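Member of s1p family of ribosomal proteins (Pyrococcus furiosus, PDB 5YH1) probably acts as a manganese-dependent, RecJ-like exonuclease on nucleic acid, this chain being the DHH-family part of a longer protein. Local coordinates at residues R325-D330 with I364-Y369; D330-A335 with Y369-A374. All blocks are in the same frame, centred on the assembly; numbering follows the deposited sequence.

Contact 1 (R325-D330 with I364-Y369); sequences RFNTID and ILTLAY
Arg-325 to Asp-330 and Ile-364 to Tyr-369 pair as neighbouring parallel strands of a mixed sheet, the two strands of a beta-alpha-beta crossover whose connection holds helix 343-358. Their axes come within 4.7 Å, and five backbone hydrogen bonds run the length of the pair, from Leu-365 N to Arg-325 O through to Tyr-369 N to Ile-329 O.

On the face turned to helix 343-358, Asn-327 ND2 donates to Thr-366 OG1 at 3.1 Å, the acceptor lying in the amide plane and the bond almost straight at 169°. With the amide anti to the carbonyl carbon (chi1 -50°), ND2 is placed beside Thr-366 OG1. Both groups have second partners: Ser-317 OG meets Asn-327 OD1 and His-351 ND1 meets Thr-366 OG1, so the amide is held at both ends. Further along, Ile-329 CG2 rests on Ala-368 CB at 3.7 Å.

The other face is apolar at its start. Phe-326 lies alongside Leu-365 and Leu-367, its CZ 3.9 Å from Leu-367 CD2, and helix 423-435 packs over Phe-326 and Leu-365. Toward the strand ends Asp-330 CA makes a CH-pi contact over one face of the Tyr-369 ring, 4.0 Å from its centroid. One water joins Tyr-369 OH to Thr-328 OG1; a second, in the ring plane, bonds to Tyr-369 OH and donates to Asp-330 OD2 at 2.6 Å, while Asp-330 OD1 accepts from Leu-333 N.

Contact 2 (D330-A335 with Y369-A374); sequences DVELYA and YGPDFA
An Asx turn where strand 325-330 gives way to loop meets the tight turn between strands 364-369 and 373-378, and Val-331 N to Tyr-369 O, at 2.9 Å, is the hydrogen bond that joins them. It is a bent bond, 136° at the hydrogen, with the donor tilted from the carbonyl plane, consistent with a chain that is leaving the sheet here.

Asp-330 shapes the first turn. Its OD1 takes two backbone N-H groups, Glu-332 N nearly along the C-O axis and Leu-333 N, at 2.9 Å, from above the carboxylate plane. The backbone adds a bond of its own, Tyr-334 N to Asp-330 O. Replacing Asp-330 by alanine removes OD1, and would probably leave the N-H groups of Glu-332 and Leu-333 without their side-chain acceptor and free the start of the loop to shift.

In the facing turn Gly-370 N bonds to Phe-373 O and sits 3.8 Å above the plane of the Phe-373 ring, over its centre; a side chain on Gly-370 would run into that ring. Val-331 CG2 reaches into this corner, 3.5 Å from Tyr-369 O and 4.2 Å from Phe-373 CZ. Glu-332 bends at chi2 (68°) and crosses the Pro-371 ring at about a right angle, its OE2 3.5 Å from Pro-371 CD.

The other carboxylate oxygen, OE1, forms a salt bridge with Lys-337 NZ. The aliphatic stem and OE2 thus lie on the proline, while the charge of the acid is probably balanced from within its own loop.

Overall arrangement
Contact 2 continues contact 1 beyond the end of its strand pairing: the parallel ladder of 325-330 with 364-369 ends at Asp-330 and Tyr-369, which belong to both, and contact 2 begins where the two strands end and the backbone turns away. Their centres lie 11 Å apart. Packing ties them further, with Leu-367 CD1 3.6 Å from Ala-374 CB, and Ala-368 CB 3.9 Å from Val-331 CG1. Both contacts lie about 25 Å from the centre of the chain and away from the manganese site of Asp-67, Asp-137, His-163 and Asp-229. Contact 2 also reaches the assembly, since Leu-333 packs on Glu-420 of a second subunit, whereas no other chain of the assembly touches contact 1.

Contact 1 (R325-D330 with I364-Y369)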
loop_
_atom_site.group_PDB
_atom_site.type_symbol
_atom_site.label_atom_id
_atom_site.label_comp_id
_atom_site.label_asym_id
_atom_site.label_seq_id
_atom_site.Cartn_x
_atom_site.Cartn_y
_atom_site.Cartn_z
ATOM N N ARG A 325 25.589 -27.428 -16.858
ATOM C CA ARG A 325 24.654 -27.878 -15.825
ATOM C C ARG A 325 23.495 -26.876 -15.769
ATOM O O ARG A 325 23.675 -25.721 -15.370
ATOM C CB ARG A 325 25.335 -28.009 -14.455
ATOM C CG ARG A 325 24.394 -28.458 -13.338
ATOM C CD ARG A 325 25.148 -28.655 -12.026
ATOM N NE ARG A 325 26.058 -29.790 -12.109
ATOM C CZ ARG A 325 25.680 -31.061 -12.039
ATOM N NH1 ARG A 325 24.399 -31.385 -11.869
ATOM N NH2 ARG A 325 26.588 -32.017 -12.140
ATOM N N PHE A 326 22.319 -27.333 -16.188
ATOM C CA PHE A 326 21.115 -26.496 -16.289
ATOM C C PHE A 326 20.135 -26.871 -15.171
ATOM O O PHE A 326 19.655 -28.002 -15.125
ATOM C CB PHE A 326 20.481 -26.731 -17.666
ATOM C CG PHE A 326 19.254 -25.900 -17.955
ATOM C CD1 PHE A 326 19.199 -24.552 -17.643
ATOM C CD2 PHE A 326 18.173 -26.467 -18.618
ATOM C CE1 PHE A 326 18.069 -23.793 -17.953
ATOM C CE2 PHE A 326 17.046 -25.717 -18.932
ATOM C CZ PHE A 326 16.997 -24.378 -18.603
ATOM N N ASN A 327 19.859 -25.925 -14.273
ATOM C CA ASN A 327 18.955 -26.141 -13.149
ATOM C C ASN A 327 17.650 -25.375 -13.361
ATOM O O ASN A 327 17.672 -24.204 -13.732
ATOM C CB ASN A 327 19.573 -25.650 -11.838
ATOM C CG ASN A 327 20.981 -26.172 -11.606
ATOM O OD1 ASN A 327 21.265 -27.344 -11.822
ATOM N ND2 ASN A 327 21.859 -25.301 -11.141
ATOM N N THR A 328 16.517 -26.024 -13.097
ATOM C CA THR A 328 15.218 -25.357 -13.205
ATOM C C THR A 328 14.407 -25.578 -11.937
ATOM O O THR A 328 14.463 -26.648 -11.328
ATOM C CB THR A 328 14.407 -25.868 -14.403
ATOM O OG1 THR A 328 14.209 -27.276 -14.262
ATOM C CG2 THR A 328 15.138 -25.589 -15.702
ATOM N N ILE A 329 13.676 -24.542 -11.541
ATOM C CA ILE A 329 12.831 -24.597 -10.357
ATOM C C ILE A 329 11.610 -23.705 -10.549
ATOM O O ILE A 329 11.723 -22.532 -10.910
ATOM C CB ILE A 329 13.612 -24.213 -9.075
ATOM C CG1 ILE A 329 12.697 -24.157 -7.849
ATOM C CG2 ILE A 329 14.333 -22.884 -9.234
ATOM C CD1 ILE A 329 12.126 -25.499 -7.457
ATOM N N ASP A 330 10.447 -24.294 -10.318
ATOM C CA ASP A 330 9.174 -23.580 -10.357
ATOM C C ASP A 330 8.948 -22.939 -8.994
ATOM O O ASP A 330 8.488 -23.603 -8.054
ATOM C CB ASP A 330 8.052 -24.562 -10.686
ATOM C CG ASP A 330 6.697 -23.883 -10.860
ATOM O OD1 ASP A 330 6.457 -22.822 -10.226
ATOM O OD2 ASP A 330 5.878 -24.433 -11.627
ATOM N N ILE A 364 27.341 -23.346 -14.912
ATOM C CA ILE A 364 26.056 -23.551 -14.222
ATOM C C ILE A 364 25.062 -22.469 -14.600
ATOM O O ILE A 364 25.360 -21.280 -14.488
ATOM C CB ILE A 364 26.197 -23.541 -12.685
ATOM C CG1 ILE A 364 27.225 -24.584 -12.224
ATOM C CG2 ILE A 364 24.849 -23.829 -12.034
ATOM C CD1 ILE A 364 27.587 -24.479 -10.757
ATOM N N LEU A 365 23.883 -22.903 -15.029
ATOM C CA LEU A 365 22.785 -22.008 -15.380
ATOM C C LEU A 365 21.552 -22.376 -14.581
ATOM O O LEU A 365 21.027 -23.477 -14.717
ATOM C CB LEU A 365 22.475 -22.102 -16.873
ATOM C CG LEU A 365 21.522 -21.035 -17.422
ATOM C CD1 LEU A 365 22.117 -19.639 -17.335
ATOM C CD2 LEU A 365 21.199 -21.357 -18.871
ATOM N N THR A 366 21.100 -21.446 -13.747
ATOM C CA THR A 366 19.945 -21.661 -12.892
ATOM C C THR A 366 18.784 -20.810 -13.377
ATOM O O THR A 366 18.893 -19.591 -13.481
ATOM C CB THR A 366 20.269 -21.343 -11.423
ATOM O OG1 THR A 366 21.264 -22.262 -10.943
ATOM C CG2 THR A 366 19.020 -21.470 -10.543
ATOM N N LEU A 367 17.680 -21.471 -13.693
ATOM C CA LEU A 367 16.477 -20.800 -14.180
ATOM C C LEU A 367 15.344 -21.011 -13.180
ATOM O O LEU A 367 14.863 -22.126 -13.011
ATOM C CB LEU A 367 16.093 -21.390 -15.527
ATOM C CG LEU A 367 14.758 -20.932 -16.113
ATOM C CD1 LEU A 367 14.895 -19.537 -16.683
ATOM C CD2 LEU A 367 14.319 -21.914 -17.187
ATOM N N ALA A 368 14.924 -19.939 -12.520
ATOM C CA ALA A 368 13.817 -19.997 -11.563
ATOM C C ALA A 368 12.616 -19.276 -12.142
ATOM O O ALA A 368 12.699 -18.085 -12.410
ATOM C CB ALA A 368 14.222 -19.351 -10.253
ATOM N N TYR A 369 11.498 -19.976 -12.318
ATOM C CA TYR A 369 10.354 -19.394 -13.025
ATOM C C TYR A 369 9.047 -19.399 -12.231
ATOM O O TYR A 369 8.795 -20.275 -11.399
ATOM C CB TYR A 369 10.148 -20.089 -14.370
ATOM C CG TYR A 369 9.858 -21.566 -14.293
ATOM C CD1 TYR A 369 8.548 -22.039 -14.175
ATOM C CD2 TYR A 369 10.889 -22.500 -14.354
ATOM C CE1 TYR A 369 8.285 -23.400 -14.110
ATOM C CE2 TYR A 369 10.636 -23.861 -14.290
ATOM C CZ TYR A 369 9.338 -24.305 -14.168
ATOM O OH TYR A 369 9.096 -25.652 -14.107
HETATM O O HOH W 1 11.551 -27.189 -12.925
HETATM O O HOH W 2 6.491 -26.419 -13.221
#

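Contact 2 (D330-A335 with Y369-A374)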
loop_
_atom_site.group_PDB
_atom_site.type_symbol
_atom_site.label_atom_id
_atom_site.label_comp_id
_atom_site.label_asym_id
_atom_site.label_seq_id
_atom_site.Cartn_x
_atom_site.Cartn_y
_atom_site.Cartn_z
ATOM N N ASP A 330 10.447 -24.294 -10.318
ATOM C CA ASP A 330 9.174 -23.580 -10.357
ATOM C C ASP A 330 8.948 -22.939 -8.994
ATOM O O ASP A 330 8.488 -23.603 -8.054
ATOM C CB ASP A 330 8.052 -24.562 -10.686
ATOM C CG ASP A 330 6.697 -23.883 -10.860
ATOM O OD1 ASP A 330 6.457 -22.822 -10.226
ATOM O OD2 ASP A 330 5.878 -24.433 -11.627
ATOM N N VAL A 331 9.280 -21.657 -8.886
ATOM C CA VAL A 331 9.150 -20.944 -7.626
ATOM C C VAL A 331 7.731 -20.429 -7.334
ATOM O O VAL A 331 7.517 -19.832 -6.298
ATOM C CB VAL A 331 10.176 -19.799 -7.474
ATOM C CG1 VAL A 331 11.593 -20.356 -7.539
ATOM C CG2 VAL A 331 9.979 -18.714 -8.526
ATOM N N GLU A 332 6.775 -20.658 -8.227
ATOM C CA GLU A 332 5.370 -20.452 -7.878
ATOM C C GLU A 332 4.842 -21.683 -7.129
ATOM O O GLU A 332 4.226 -21.542 -6.088
ATOM C CB GLU A 332 4.518 -20.185 -9.123
ATOM C CG GLU A 332 3.143 -19.561 -8.854
ATOM C CD GLU A 332 3.176 -18.112 -8.325
ATOM O OE1 GLU A 332 2.102 -17.631 -7.904
ATOM O OE2 GLU A 332 4.241 -17.441 -8.326
ATOM N N LEU A 333 5.087 -22.883 -7.659
ATOM C CA LEU A 333 4.594 -24.113 -7.034
ATOM C C LEU A 333 5.362 -24.540 -5.780
ATOM O O LEU A 333 4.766 -25.113 -4.858
ATOM C CB LEU A 333 4.605 -25.275 -8.027
ATOM C CG LEU A 333 3.654 -25.220 -9.222
ATOM C CD1 LEU A 333 3.680 -26.556 -9.951
ATOM C CD2 LEU A 333 2.232 -24.867 -8.798
ATOM N N TYR A 334 6.670 -24.279 -5.742
ATOM C CA TYR A 334 7.535 -24.859 -4.710
ATOM C C TYR A 334 8.358 -23.812 -3.988
ATOM O O TYR A 334 9.551 -23.982 -3.796
ATOM C CB TYR A 334 8.467 -25.908 -5.330
ATOM C CG TYR A 334 7.726 -26.991 -6.070
ATOM C CD1 TYR A 334 6.896 -27.875 -5.388
ATOM C CD2 TYR A 334 7.846 -27.134 -7.445
ATOM C CE1 TYR A 334 6.203 -28.871 -6.061
ATOM C CE2 TYR A 334 7.157 -28.125 -8.125
ATOM C CZ TYR A 334 6.337 -28.990 -7.423
ATOM O OH TYR A 334 5.651 -29.968 -8.091
ATOM N N ALA A 335 7.722 -22.718 -3.605
ATOM C CA ALA A 335 8.372 -21.715 -2.781
ATOM C C ALA A 335 7.284 -20.963 -2.042
ATOM O O ALA A 335 6.155 -20.944 -2.503
ATOM C CB ALA A 335 9.190 -20.760 -3.644
ATOM N N TYR A 369 11.498 -19.976 -12.318
ATOM C CA TYR A 369 10.354 -19.394 -13.025
ATOM C C TYR A 369 9.047 -19.399 -12.231
ATOM O O TYR A 369 8.795 -20.275 -11.399
ATOM C CB TYR A 369 10.148 -20.089 -14.370
ATOM C CG TYR A 369 9.858 -21.566 -14.293
ATOM C CD1 TYR A 369 8.548 -22.039 -14.175
ATOM C CD2 TYR A 369 10.889 -22.500 -14.354
ATOM C CE1 TYR A 369 8.285 -23.400 -14.110
ATOM C CE2 TYR A 369 10.636 -23.861 -14.290
ATOM C CZ TYR A 369 9.338 -24.305 -14.168
ATOM O OH TYR A 369 9.096 -25.652 -14.107
ATOM N N GLY A 370 8.229 -18.390 -12.504
ATOM C CA GLY A 370 6.845 -18.329 -12.028
ATOM C C GLY A 370 5.881 -18.425 -13.199
ATOM O O GLY A 370 6.264 -18.883 -14.274
ATOM N N PRO A 371 4.621 -17.987 -13.003
ATOM C CA PRO A 371 3.633 -18.030 -14.090
ATOM C C PRO A 371 4.055 -17.221 -15.316
ATOM O O PRO A 371 3.839 -17.664 -16.435
ATOM C CB PRO A 371 2.376 -17.383 -13.468
ATOM C CG PRO A 371 2.594 -17.391 -11.998
ATOM C CD PRO A 371 4.087 -17.318 -11.800
ATOM N N ASP A 372 4.645 -16.046 -15.083
ATOM C CA ASP A 372 4.890 -15.064 -16.139
ATOM C C ASP A 372 6.264 -14.375 -16.047
ATOM O O ASP A 372 6.453 -13.284 -16.585
ATOM C CB ASP A 372 3.774 -14.006 -16.112
ATOM C CG ASP A 372 3.692 -13.282 -14.786
ATOM O OD1 ASP A 372 4.441 -13.631 -13.847
ATOM O OD2 ASP A 372 2.870 -12.363 -14.673
ATOM N N PHE A 373 7.221 -15.013 -15.374
ATOM C CA PHE A 373 8.570 -14.477 -15.277
ATOM C C PHE A 373 9.552 -15.617 -15.073
ATOM O O PHE A 373 9.167 -16.740 -14.753
ATOM C CB PHE A 373 8.693 -13.467 -14.121
ATOM C CG PHE A 373 8.551 -14.094 -12.755
ATOM C CD1 PHE A 373 9.667 -14.569 -12.068
ATOM C CD2 PHE A 373 7.298 -14.246 -12.175
ATOM C CE1 PHE A 373 9.531 -15.168 -10.821
ATOM C CE2 PHE A 373 7.158 -14.839 -10.929
ATOM C CZ PHE A 373 8.281 -15.299 -10.251
ATOM N N ALA A 374 10.823 -15.312 -15.271
ATOM C CA ALA A 374 11.897 -16.238 -14.940
ATOM C C ALA A 374 13.095 -15.422 -14.521
ATOM O O ALA A 374 13.351 -14.372 -15.099
ATOM C CB ALA A 374 12.236 -17.125 -16.128
HETATM O O HOH W 2 6.491 -26.419 -13.221
#